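Local coordinates for protein endo-1,4-beta-xylanase C (Paenibacillus barcinonensis, PDB 4XUT) that hydrolyses internal beta-1,4-xylosidic linkages of xylan and is represented here by one of its carbohydrate-binding modules, CBM22, at residues R29-E34 / G61-V66; M144-P149 / F164-V169; E98-R103 / G138-R143. All blocks are in the same frame, centred on the assembly; numbering follows the deposited sequence.

How the contacts relate
Contacts 2 and 3 share strand 139-147 of this beta-sandwich module, and contact 1 lies on its sheet neighbour 63-65, which the loop 29-34 joins. Contact 3 pairs 139-147 with 90-101 on its other side; contact 2 packs it against strand 164-173 of the opposite sheet. Centres of contacts 1 and 2 lie about 10 Å apart, and V64 N reaches M144 O at 2.9 Å. Contacts 1 and 3, about 15 Å apart between centres, meet where E65 OE1 binds R143 NE at 2.8 Å. Contacts 2 and 3 are about 20 Å apart between centres. R31 and E147 reach the neighbouring O2 and O3 hydroxyls of the same bound glucose (chain B), while D167 of contact 2 binds calcium.

Contact 1 of 3, residues R29-E34 / G61-V66; sequences RARGTE and GPLVEV. With BGC (beta-D-glucopyranose), chain D; BGC (beta-D-glucopyranose), chain B.
R29 and L63 form an antiparallel hydrogen-bonded pair, a single beta bridge that ties the loop 29-34 to the edge strand 63-65 of the CBM22 beta-sandwich. R29 N donates to L63 O at 2.8 Å and L63 N returns a bond to R29 O at 3.0 Å. Their side chains then run side by side in the same direction. R29 CG sits between its own N and carbonyl carbon (chi1 65°), and the extended chain beyond it lays the guanidinium flat over the leucine, with L63 CD2 3.4 Å from R29 CZ and centred beneath the face. A bond in the guanidinium plane, from R29 NH1 to A30 O at 3.1 Å, limits rotation of the group, and its NH2 is paired with E98.

R31 approaches the same leucine differently, crossing it at about a right angle. L63 thus divides its two methyls: CD2 covers a guanidinium face, whereas CD1 lies at the edge of the other guanidinium, 3.6 Å from R31 NE. A bend at chi3 (68°) turns the R31 head to the ligand, where NH1 donates to O2 of the chain B glucose at 2.6 Å. The O6 of the chain D glucose lies over one face of the group. E98, the carbonyl of Y59 and a cation-pi contact with Y145 also hold this sugar-binding arginine.

At the far end of the contact the buried carboxylate of E34 gathers three backbone N-H groups. G32 N uses the syn lone pair of OE1, while R31 N, at 2.7 Å, and G61 N, at 2.9 Å, grip E34 OE2 from opposite faces of the carboxylate plane.

Contact 2 of 3, residues M144-P149 / F164-V169; sequences MYAETP and FYVDDV. With CA (calcium ion), chain E; BGC (beta-D-glucopyranose), chain B.
Strand segments 144-147 and 164-169, touching chiefly through M144, A146, F164, V166 and V169, run roughly antiparallel at 147° with their axes 9.3 Å apart at closest, a spacing bridged by side chains with no hydrogen bond between the segments. They face each other across the interior of the beta-sandwich. M144 and V169 reach toward one another tip to tip, CE of the methionine lying 3.8 Å from CG1 of the valine. A146 CB presses obliquely on the F164 ring, 3.7 Å from CE1, and has V166 CG1 as a more distant neighbour. At its edge, in plane, the F164 ring meets A146 O across the contact and V166 CG1 of its own strand.

The alternate residues of 144-147 turn the other way, to the ligand. The E147 chain is extended beyond CG, which sits between the backbone N and carbonyl carbon (chi1 64°), and this sends OE1 to within 2.6 Å of O3 of the chain B glucose; OE2 is hydrogen-bonded to S96 OG. Y145 OH takes a weak hydrogen bond from O2 of the same sugar. Replacing E147 with alanine would probably leave the glucose O3 without its closest carboxylate neighbour and S96 OG without its mate.

On the far side of 164-169, D167 chelates the calcium ion with OD1 and OD2, each at 2.5 Å; D19, E21, S46 and R48 also bind the metal. A water ligand donates to D168 OD1 at 2.7 Å, beside a G1 beta bulge in which D168 and V169 both face A18.

Within the sandwich, strand 75-83 adds I78 beside M144 and F80 beside A146, and strand 48-53 sets L50 against V166. Strands 63-65 and 90-101 flank 139-147 in its own sheet.

Contact 3 of 3, residues E98-R103 / G138-R143; sequences EKEFNR and GISGLR
E100 O accepts two backbone N-H groups from the same face of its plane, S140 N at 2.8 Å and G141 N at 3.1 Å, the signature of a classic beta bulge. The bulge interrupts the antiparallel pairing of strands 90-101 and 139-147 in one sheet of the CBM22 sandwich and shifts the register by one residue, so that F101 pairs with I139.

The bulge also turns S140 toward the E100 carboxylate. With CG anti to its N (chi1 -178°) and its chain extended, E100 brings OE2 to S140 OG, which donates at 2.6 Å to the anti lone pair. S140 OG in turn accepts the N-H of R103, with R103 N 2.9 Å away, tying the turn after the strand to the bulge.

R143 lies across the face that carries E98 and E100 and divides its guanidinium between them. R143 NH1 meets the anti lone pair of E98 OE2 at 2.9 Å, whereas R143 NH2 meets E100 OE1 at 3.0 Å from above the carboxylate, 74° out of its plane; both carboxylates stand nearly perpendicular to the guanidinium. Water joins E100 OE1 to NH1, E65 holds NE, and E98 is shared with R29 and R31, which carries the network toward the sugar site. Beneath the R143 head lies G141, where a CB would collide with NH2.

On the opposite face the aliphatic part of K99 lies alongside L142, and I139 CD1 makes a CH-pi contact over the F101 ring, 4.0 Å from its centroid and 22° off the normal.

Contact 1 of 3, residues R29-E34 / G61-V66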
loop_
_atom_site.group_PDB
_atom_site.type_symbol
_atom_site.label_atom_id
_atom_site.label_comp_id
_atom_site.label_asym_id
_atom_site.label_seq_id
_atom_site.Cartn_x
_atom_site.Cartn_y
_atom_site.Cartn_z
ATOM N N ARG A 29 7.391 2.575 -4.914
ATOM C CA ARG A 29 8.697 2.210 -4.393
ATOM C C ARG A 29 8.588 1.218 -3.251
ATOM O O ARG A 29 7.580 1.129 -2.552
ATOM C CB ARG A 29 9.524 3.440 -3.955
ATOM C CG ARG A 29 9.004 4.262 -2.785
ATOM C CD ARG A 29 10.087 5.195 -2.169
ATOM N NE ARG A 29 9.639 6.006 -1.006
ATOM C CZ ARG A 29 9.508 5.575 0.268
ATOM N NH1 ARG A 29 9.770 4.296 0.623
ATOM N NH2 ARG A 29 9.076 6.432 1.223
ATOM N N ALA A 30 9.679 0.483 -3.063
ATOM C CA ALA A 30 9.841 -0.354 -1.872
ATOM C C ALA A 30 10.092 0.489 -0.639
ATOM O O ALA A 30 10.553 1.643 -0.733
ATOM C CB ALA A 30 11.020 -1.317 -2.089
ATOM N N ARG A 31 9.814 -0.087 0.536
ATOM C CA ARG A 31 10.122 0.557 1.811
ATOM C C ARG A 31 11.463 0.133 2.426
ATOM O O ARG A 31 12.050 0.856 3.218
ATOM C CB ARG A 31 8.983 0.315 2.790
ATOM C CG ARG A 31 7.648 0.744 2.199
ATOM C CD ARG A 31 6.541 0.673 3.220
ATOM N NE ARG A 31 6.774 1.692 4.222
ATOM C CZ ARG A 31 6.819 1.495 5.530
ATOM N NH1 ARG A 31 6.592 0.308 6.059
ATOM N NH2 ARG A 31 7.052 2.517 6.332
ATOM N N GLY A 32 11.930 -1.040 2.045
ATOM C CA GLY A 32 13.243 -1.533 2.482
ATOM C C GLY A 32 13.985 -2.214 1.342
ATOM O O GLY A 32 14.158 -1.632 0.290
ATOM N N THR A 33 14.320 -3.490 1.545
ATOM C CA THR A 33 15.072 -4.318 0.594
ATOM C C THR A 33 14.238 -5.182 -0.343
ATOM O O THR A 33 14.756 -6.039 -1.054
ATOM C CB THR A 33 16.032 -5.246 1.370
ATOM O OG1 THR A 33 15.307 -5.953 2.384
ATOM C CG2 THR A 33 17.108 -4.402 2.018
ATOM N N GLU A 34 12.922 -5.000 -0.298
ATOM C CA GLU A 34 11.999 -5.813 -1.088
ATOM C C GLU A 34 11.981 -5.376 -2.579
ATOM O O GLU A 34 12.521 -4.335 -2.952
ATOM C CB GLU A 34 10.595 -5.865 -0.419
ATOM C CG GLU A 34 9.690 -4.640 -0.596
ATOM C CD GLU A 34 9.975 -3.526 0.361
ATOM O OE1 GLU A 34 11.138 -3.372 0.820
ATOM O OE2 GLU A 34 9.054 -2.719 0.615
ATOM N N GLY A 61 6.447 -3.557 1.615
ATOM C CA GLY A 61 5.283 -3.495 0.776
ATOM C C GLY A 61 5.383 -2.332 -0.182
ATOM O O GLY A 61 6.275 -1.497 -0.048
ATOM N N PRO A 62 4.465 -2.260 -1.130
ATOM C CA PRO A 62 4.517 -1.222 -2.131
ATOM C C PRO A 62 3.998 0.100 -1.572
ATOM O O PRO A 62 2.962 0.121 -0.922
ATOM C CB PRO A 62 3.556 -1.731 -3.205
ATOM C CG PRO A 62 2.569 -2.547 -2.465
ATOM C CD PRO A 62 3.242 -3.064 -1.230
ATOM N N LEU A 63 4.702 1.167 -1.871
ATOM C CA LEU A 63 4.403 2.479 -1.324
ATOM C C LEU A 63 4.388 3.510 -2.443
ATOM O O LEU A 63 5.225 3.482 -3.363
ATOM C CB LEU A 63 5.463 2.840 -0.306
ATOM C CG LEU A 63 5.364 4.219 0.326
ATOM C CD1 LEU A 63 5.826 4.171 1.783
ATOM C CD2 LEU A 63 6.170 5.268 -0.449
ATOM N N VAL A 64 3.481 4.474 -2.321
ATOM C CA VAL A 64 3.514 5.616 -3.209
ATOM C C VAL A 64 3.177 6.906 -2.482
ATOM O O VAL A 64 2.224 6.953 -1.714
ATOM C CB VAL A 64 2.582 5.403 -4.426
ATOM C CG1 VAL A 64 1.116 5.394 -4.025
ATOM C CG2 VAL A 64 2.874 6.414 -5.521
ATOM N N GLU A 65 3.935 7.946 -2.781
ATOM C CA GLU A 65 3.617 9.318 -2.281
ATOM C C GLU A 65 2.336 9.862 -2.909
ATOM O O GLU A 65 2.200 9.928 -4.163
ATOM C CB GLU A 65 4.806 10.250 -2.572
ATOM C CG GLU A 65 4.575 11.697 -2.213
ATOM C CD GLU A 65 4.582 11.959 -0.717
ATOM O OE1 GLU A 65 5.638 11.799 -0.056
ATOM O OE2 GLU A 65 3.542 12.380 -0.183
ATOM N N VAL A 66 1.372 10.260 -2.075
ATOM C CA VAL A 66 0.111 10.783 -2.594
ATOM C C VAL A 66 -0.197 12.212 -2.187
ATOM O O VAL A 66 -1.132 12.796 -2.726
ATOM C CB VAL A 66 -1.092 9.883 -2.301
ATOM C CG1 VAL A 66 -0.910 8.557 -3.054
ATOM C CG2 VAL A 66 -1.293 9.659 -0.824
HETATM C C2 BGC D . 12.006 1.154 10.888
HETATM C C3 BGC D . 10.695 0.374 10.896
HETATM C C4 BGC D . 9.784 1.005 9.864
HETATM C C5 BGC D . 10.509 0.942 8.494
HETATM C C6 BGC D . 9.643 1.519 7.409
HETATM C C1 BGC D . 12.663 0.954 9.510
HETATM O O1 BGC D . 14.015 1.455 9.488
HETATM O O2 BGC D . 12.831 0.787 12.013
HETATM O O3 BGC D . 10.046 0.378 12.173
HETATM O O4 BGC D . 8.557 0.257 9.867
HETATM O O5 BGC D . 11.808 1.565 8.516
HETATM O O6 BGC D . 10.116 1.297 6.085
HETATM C C2 BGC B . 6.253 0.042 9.906
HETATM C C3 BGC B . 4.874 0.151 10.525
HETATM C C4 BGC B . 4.961 -0.182 12.012
HETATM C C5 BGC B . 6.108 0.626 12.655
HETATM C C6 BGC B . 6.313 0.466 14.189
HETATM C C1 BGC B . 7.407 0.735 10.612
HETATM O O2 BGC B . 6.198 0.565 8.590
HETATM O O3 BGC B . 3.951 -0.715 9.821
HETATM O O4 BGC B . 3.661 0.085 12.564
HETATM O O5 BGC B . 7.359 0.353 11.983
HETATM O O6 BGC B . 6.634 -0.856 14.664
#

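Contact 2 of 3, residues M144-P149 / F164-V169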
loop_
_atom_site.group_PDB
_atom_site.type_symbol
_atom_site.label_atom_id
_atom_site.label_comp_id
_atom_site.label_asym_id
_atom_site.label_seq_id
_atom_site.Cartn_x
_atom_site.Cartn_y
_atom_site.Cartn_z
ATOM N N MET A 144 0.770 6.239 0.774
ATOM C CA MET A 144 -0.007 5.060 1.017
ATOM C C MET A 144 0.862 3.851 0.737
ATOM O O MET A 144 1.690 3.845 -0.173
ATOM C CB MET A 144 -1.221 5.013 0.093
ATOM C CG MET A 144 -2.188 3.838 0.267
ATOM S SD MET A 144 -3.100 3.443 -1.257
ATOM C CE MET A 144 -2.104 2.057 -1.802
ATOM N N TYR A 145 0.675 2.814 1.540
ATOM C CA TYR A 145 1.351 1.530 1.332
ATOM C C TYR A 145 0.510 0.365 1.836
ATOM O O TYR A 145 -0.458 0.539 2.585
ATOM C CB TYR A 145 2.755 1.507 1.907
ATOM C CG TYR A 145 2.858 1.524 3.401
ATOM C CD1 TYR A 145 2.791 2.718 4.092
ATOM C CD2 TYR A 145 3.132 0.364 4.123
ATOM C CE1 TYR A 145 2.889 2.750 5.466
ATOM C CE2 TYR A 145 3.275 0.396 5.485
ATOM C CZ TYR A 145 3.148 1.599 6.156
ATOM O OH TYR A 145 3.263 1.713 7.527
ATOM N N ALA A 146 0.869 -0.822 1.359
ATOM C CA ALA A 146 0.246 -2.071 1.793
ATOM C C ALA A 146 1.302 -2.885 2.495
ATOM O O ALA A 146 2.470 -2.826 2.152
ATOM C CB ALA A 146 -0.329 -2.834 0.637
ATOM N N GLU A 147 0.870 -3.647 3.485
ATOM C CA GLU A 147 1.790 -4.416 4.320
ATOM C C GLU A 147 1.003 -5.535 5.001
ATOM O O GLU A 147 -0.185 -5.658 4.812
ATOM C CB GLU A 147 2.436 -3.523 5.377
ATOM C CG GLU A 147 1.444 -2.953 6.375
ATOM C CD GLU A 147 2.065 -2.136 7.488
ATOM O OE1 GLU A 147 3.291 -2.224 7.758
ATOM O OE2 GLU A 147 1.288 -1.409 8.121
ATOM N N THR A 148 1.695 -6.391 5.738
ATOM C CA THR A 148 1.028 -7.377 6.580
ATOM C C THR A 148 1.118 -6.921 8.027
ATOM O O THR A 148 1.948 -6.054 8.325
ATOM C CB THR A 148 1.607 -8.809 6.387
ATOM O OG1 THR A 148 3.028 -8.770 6.458
ATOM C CG2 THR A 148 1.199 -9.353 5.044
ATOM N N PRO A 149 0.306 -7.524 8.938
ATOM C CA PRO A 149 0.294 -7.055 10.327
ATOM C C PRO A 149 1.662 -7.130 11.001
ATOM O O PRO A 149 2.408 -8.091 10.784
ATOM C CB PRO A 149 -0.689 -8.009 11.001
ATOM C CG PRO A 149 -1.688 -8.289 9.927
ATOM C CD PRO A 149 -0.808 -8.466 8.709
ATOM N N PHE A 164 2.782 -10.440 -2.487
ATOM C CA PHE A 164 1.398 -10.154 -2.790
ATOM C C PHE A 164 1.302 -9.115 -3.883
ATOM O O PHE A 164 2.270 -8.436 -4.199
ATOM C CB PHE A 164 0.613 -9.780 -1.524
ATOM C CG PHE A 164 1.044 -8.495 -0.886
ATOM C CD1 PHE A 164 0.495 -7.292 -1.303
ATOM C CD2 PHE A 164 1.964 -8.487 0.159
ATOM C CE1 PHE A 164 0.885 -6.103 -0.709
ATOM C CE2 PHE A 164 2.356 -7.297 0.747
ATOM C CZ PHE A 164 1.808 -6.104 0.310
ATOM N N TYR A 165 0.139 -9.081 -4.495
ATOM C CA TYR A 165 -0.162 -8.167 -5.599
ATOM C C TYR A 165 -1.100 -7.066 -5.109
ATOM O O TYR A 165 -1.978 -7.311 -4.298
ATOM C CB TYR A 165 -0.847 -8.875 -6.751
ATOM C CG TYR A 165 -0.072 -10.080 -7.232
ATOM C CD1 TYR A 165 -0.195 -11.314 -6.575
ATOM C CD2 TYR A 165 0.804 -9.980 -8.313
ATOM C CE1 TYR A 165 0.560 -12.416 -6.983
ATOM C CE2 TYR A 165 1.557 -11.081 -8.731
ATOM C CZ TYR A 165 1.412 -12.290 -8.077
ATOM O OH TYR A 165 2.133 -13.382 -8.502
ATOM N N VAL A 166 -0.937 -5.875 -5.689
ATOM C CA VAL A 166 -1.976 -4.819 -5.603
ATOM C C VAL A 166 -2.357 -4.270 -6.982
ATOM O O VAL A 166 -1.538 -4.266 -7.916
ATOM C CB VAL A 166 -1.583 -3.624 -4.684
ATOM C CG1 VAL A 166 -1.298 -4.103 -3.269
ATOM C CG2 VAL A 166 -0.412 -2.842 -5.235
ATOM N N ASP A 167 -3.584 -3.798 -7.075
ATOM C CA ASP A 167 -4.122 -3.292 -8.334
ATOM C C ASP A 167 -5.261 -2.333 -8.041
ATOM O O ASP A 167 -5.800 -2.284 -6.937
ATOM C CB ASP A 167 -4.639 -4.462 -9.202
ATOM C CG ASP A 167 -4.669 -4.154 -10.703
ATOM O OD1 ASP A 167 -4.289 -3.042 -11.146
ATOM O OD2 ASP A 167 -5.123 -5.050 -11.467
ATOM N N ASP A 168 -5.628 -1.580 -9.067
ATOM C CA ASP A 168 -6.811 -0.704 -9.058
ATOM C C ASP A 168 -6.849 0.214 -7.832
ATOM O O ASP A 168 -7.804 0.227 -7.066
ATOM C CB ASP A 168 -8.093 -1.512 -9.186
ATOM C CG ASP A 168 -8.320 -2.042 -10.594
ATOM O OD1 ASP A 168 -7.703 -1.524 -11.555
ATOM O OD2 ASP A 168 -9.128 -2.989 -10.725
ATOM N N VAL A 169 -5.745 0.919 -7.660
ATOM C CA VAL A 169 -5.553 1.834 -6.530
ATOM C C VAL A 169 -6.291 3.108 -6.914
ATOM O O VAL A 169 -6.139 3.586 -8.038
ATOM C CB VAL A 169 -4.067 2.117 -6.238
ATOM C CG1 VAL A 169 -3.912 3.029 -5.027
ATOM C CG2 VAL A 169 -3.302 0.823 -6.005
HETATM CA CA CA E . -4.498 -3.796 -13.488
HETATM C C2 BGC B . 6.253 0.042 9.906
HETATM C C3 BGC B . 4.874 0.151 10.525
HETATM C C4 BGC B . 4.961 -0.182 12.012
HETATM C C5 BGC B . 6.108 0.626 12.655
HETATM C C6 BGC B . 6.313 0.466 14.189
HETATM C C1 BGC B . 7.407 0.735 10.612
HETATM O O2 BGC B . 6.198 0.565 8.590
HETATM O O3 BGC B . 3.951 -0.715 9.821
HETATM O O4 BGC B . 3.661 0.085 12.564
HETATM O O5 BGC B . 7.359 0.353 11.983
HETATM O O6 BGC B . 6.634 -0.856 14.664
HETATM O O HOH W 1 -6.617 -2.950 -13.594
#

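Contact 3 of 3, residues E98-R103 / G138-R143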
loop_
_atom_site.group_PDB
_atom_site.type_symbol
_atom_site.label_atom_id
_atom_site.label_comp_id
_atom_site.label_asym_id
_atom_site.label_seq_id
_atom_site.Cartn_x
_atom_site.Cartn_y
_atom_site.Cartn_z
ATOM N N GLU A 98 2.254 6.413 5.572
ATOM C CA GLU A 98 3.519 6.899 6.107
ATOM C C GLU A 98 3.483 8.390 5.978
ATOM O O GLU A 98 3.283 8.923 4.866
ATOM C CB GLU A 98 4.689 6.322 5.330
ATOM C CG GLU A 98 6.072 6.832 5.741
ATOM C CD GLU A 98 7.165 6.196 4.912
ATOM O OE1 GLU A 98 7.424 4.999 5.093
ATOM O OE2 GLU A 98 7.739 6.883 4.048
ATOM N N LYS A 99 3.719 9.074 7.089
ATOM C CA LYS A 99 3.664 10.522 7.132
ATOM C C LYS A 99 4.962 11.153 7.584
ATOM O O LYS A 99 5.591 10.700 8.541
ATOM C CB LYS A 99 2.571 10.991 8.096
ATOM C CG LYS A 99 1.206 10.683 7.602
ATOM C CD LYS A 99 0.159 11.515 8.353
ATOM C CE LYS A 99 -0.965 10.679 8.869
ATOM N NZ LYS A 99 -0.436 9.869 9.977
ATOM N N GLU A 100 5.301 12.237 6.903
ATOM C CA GLU A 100 6.488 13.035 7.188
ATOM C C GLU A 100 6.044 14.468 7.484
ATOM O O GLU A 100 5.173 14.997 6.799
ATOM C CB GLU A 100 7.379 13.035 5.971
ATOM C CG GLU A 100 8.698 13.798 6.097
ATOM C CD GLU A 100 9.292 14.064 4.717
ATOM O OE1 GLU A 100 10.018 13.168 4.259
ATOM O OE2 GLU A 100 9.010 15.116 4.110
ATOM N N PHE A 101 6.649 15.077 8.506
ATOM C CA PHE A 101 6.321 16.444 8.885
ATOM C C PHE A 101 7.583 17.288 8.892
ATOM O O PHE A 101 8.609 16.841 9.374
ATOM C CB PHE A 101 5.700 16.536 10.267
ATOM C CG PHE A 101 4.370 15.841 10.392
ATOM C CD1 PHE A 101 4.316 14.484 10.598
ATOM C CD2 PHE A 101 3.193 16.529 10.267
ATOM C CE1 PHE A 101 3.098 13.852 10.689
ATOM C CE2 PHE A 101 1.964 15.898 10.367
ATOM C CZ PHE A 101 1.929 14.541 10.591
ATOM N N ASN A 102 7.460 18.498 8.368
ATOM C CA ASN A 102 8.568 19.491 8.342
ATOM C C ASN A 102 9.851 18.956 7.682
ATOM O O ASN A 102 10.961 19.297 8.086
ATOM C CB ASN A 102 8.864 19.969 9.767
ATOM C CG ASN A 102 7.636 20.488 10.480
ATOM O OD1 ASN A 102 7.257 19.987 11.528
ATOM N ND2 ASN A 102 7.001 21.489 9.908
ATOM N N ARG A 103 9.686 18.077 6.699
ATOM C CA ARG A 103 10.796 17.357 6.026
ATOM C C ARG A 103 11.743 16.592 6.953
ATOM O O ARG A 103 12.896 16.340 6.594
ATOM C CB ARG A 103 11.600 18.303 5.129
ATOM C CG ARG A 103 10.701 19.298 4.441
ATOM C CD ARG A 103 11.210 19.822 3.117
ATOM N NE ARG A 103 10.059 20.102 2.233
ATOM C CZ ARG A 103 9.310 19.184 1.589
ATOM N NH1 ARG A 103 9.566 17.876 1.696
ATOM N NH2 ARG A 103 8.284 19.579 0.830
ATOM N N GLY A 138 2.531 21.217 9.262
ATOM C CA GLY A 138 3.806 21.091 8.585
ATOM C C GLY A 138 3.960 19.766 7.824
ATOM O O GLY A 138 5.069 19.432 7.329
ATOM N N ILE A 139 2.844 19.048 7.628
ATOM C CA ILE A 139 2.879 17.801 6.826
ATOM C C ILE A 139 3.608 18.031 5.496
ATOM O O ILE A 139 3.327 18.999 4.791
ATOM C CB ILE A 139 1.461 17.223 6.589
ATOM C CG1 ILE A 139 1.500 15.880 5.854
ATOM C CG2 ILE A 139 0.572 18.159 5.791
ATOM C CD1 ILE A 139 1.675 14.700 6.756
ATOM N N SER A 140 4.565 17.154 5.196
ATOM C CA SER A 140 5.420 17.267 3.998
ATOM C C SER A 140 5.477 15.983 3.148
ATOM O O SER A 140 5.960 16.000 1.997
ATOM C CB SER A 140 6.834 17.714 4.405
ATOM O OG SER A 140 7.447 16.823 5.320
ATOM N N GLY A 141 4.959 14.882 3.678
ATOM C CA GLY A 141 4.761 13.672 2.881
ATOM C C GLY A 141 3.641 12.861 3.435
ATOM O O GLY A 141 3.434 12.816 4.655
ATOM N N LEU A 142 2.931 12.195 2.537
ATOM C CA LEU A 142 1.852 11.320 2.938
ATOM C C LEU A 142 1.795 10.227 1.911
ATOM O O LEU A 142 1.449 10.471 0.743
ATOM C CB LEU A 142 0.528 12.093 2.992
ATOM C CG LEU A 142 -0.709 11.323 3.464
ATOM C CD1 LEU A 142 -0.470 10.809 4.838
ATOM C CD2 LEU A 142 -1.948 12.200 3.507
ATOM N N ARG A 143 2.190 9.037 2.315
ATOM C CA ARG A 143 2.370 7.946 1.338
ATOM C C ARG A 143 1.504 6.787 1.726
ATOM O O ARG A 143 1.490 6.394 2.892
ATOM C CB ARG A 143 3.825 7.524 1.310
ATOM C CG ARG A 143 4.822 8.630 1.059
ATOM C CD ARG A 143 5.707 8.931 2.236
ATOM N NE ARG A 143 6.487 10.165 2.031
ATOM C CZ ARG A 143 7.555 10.522 2.725
ATOM N NH1 ARG A 143 8.009 9.753 3.702
ATOM N NH2 ARG A 143 8.162 11.690 2.472
HETATM O O HOH W 2 10.790 10.533 4.369
#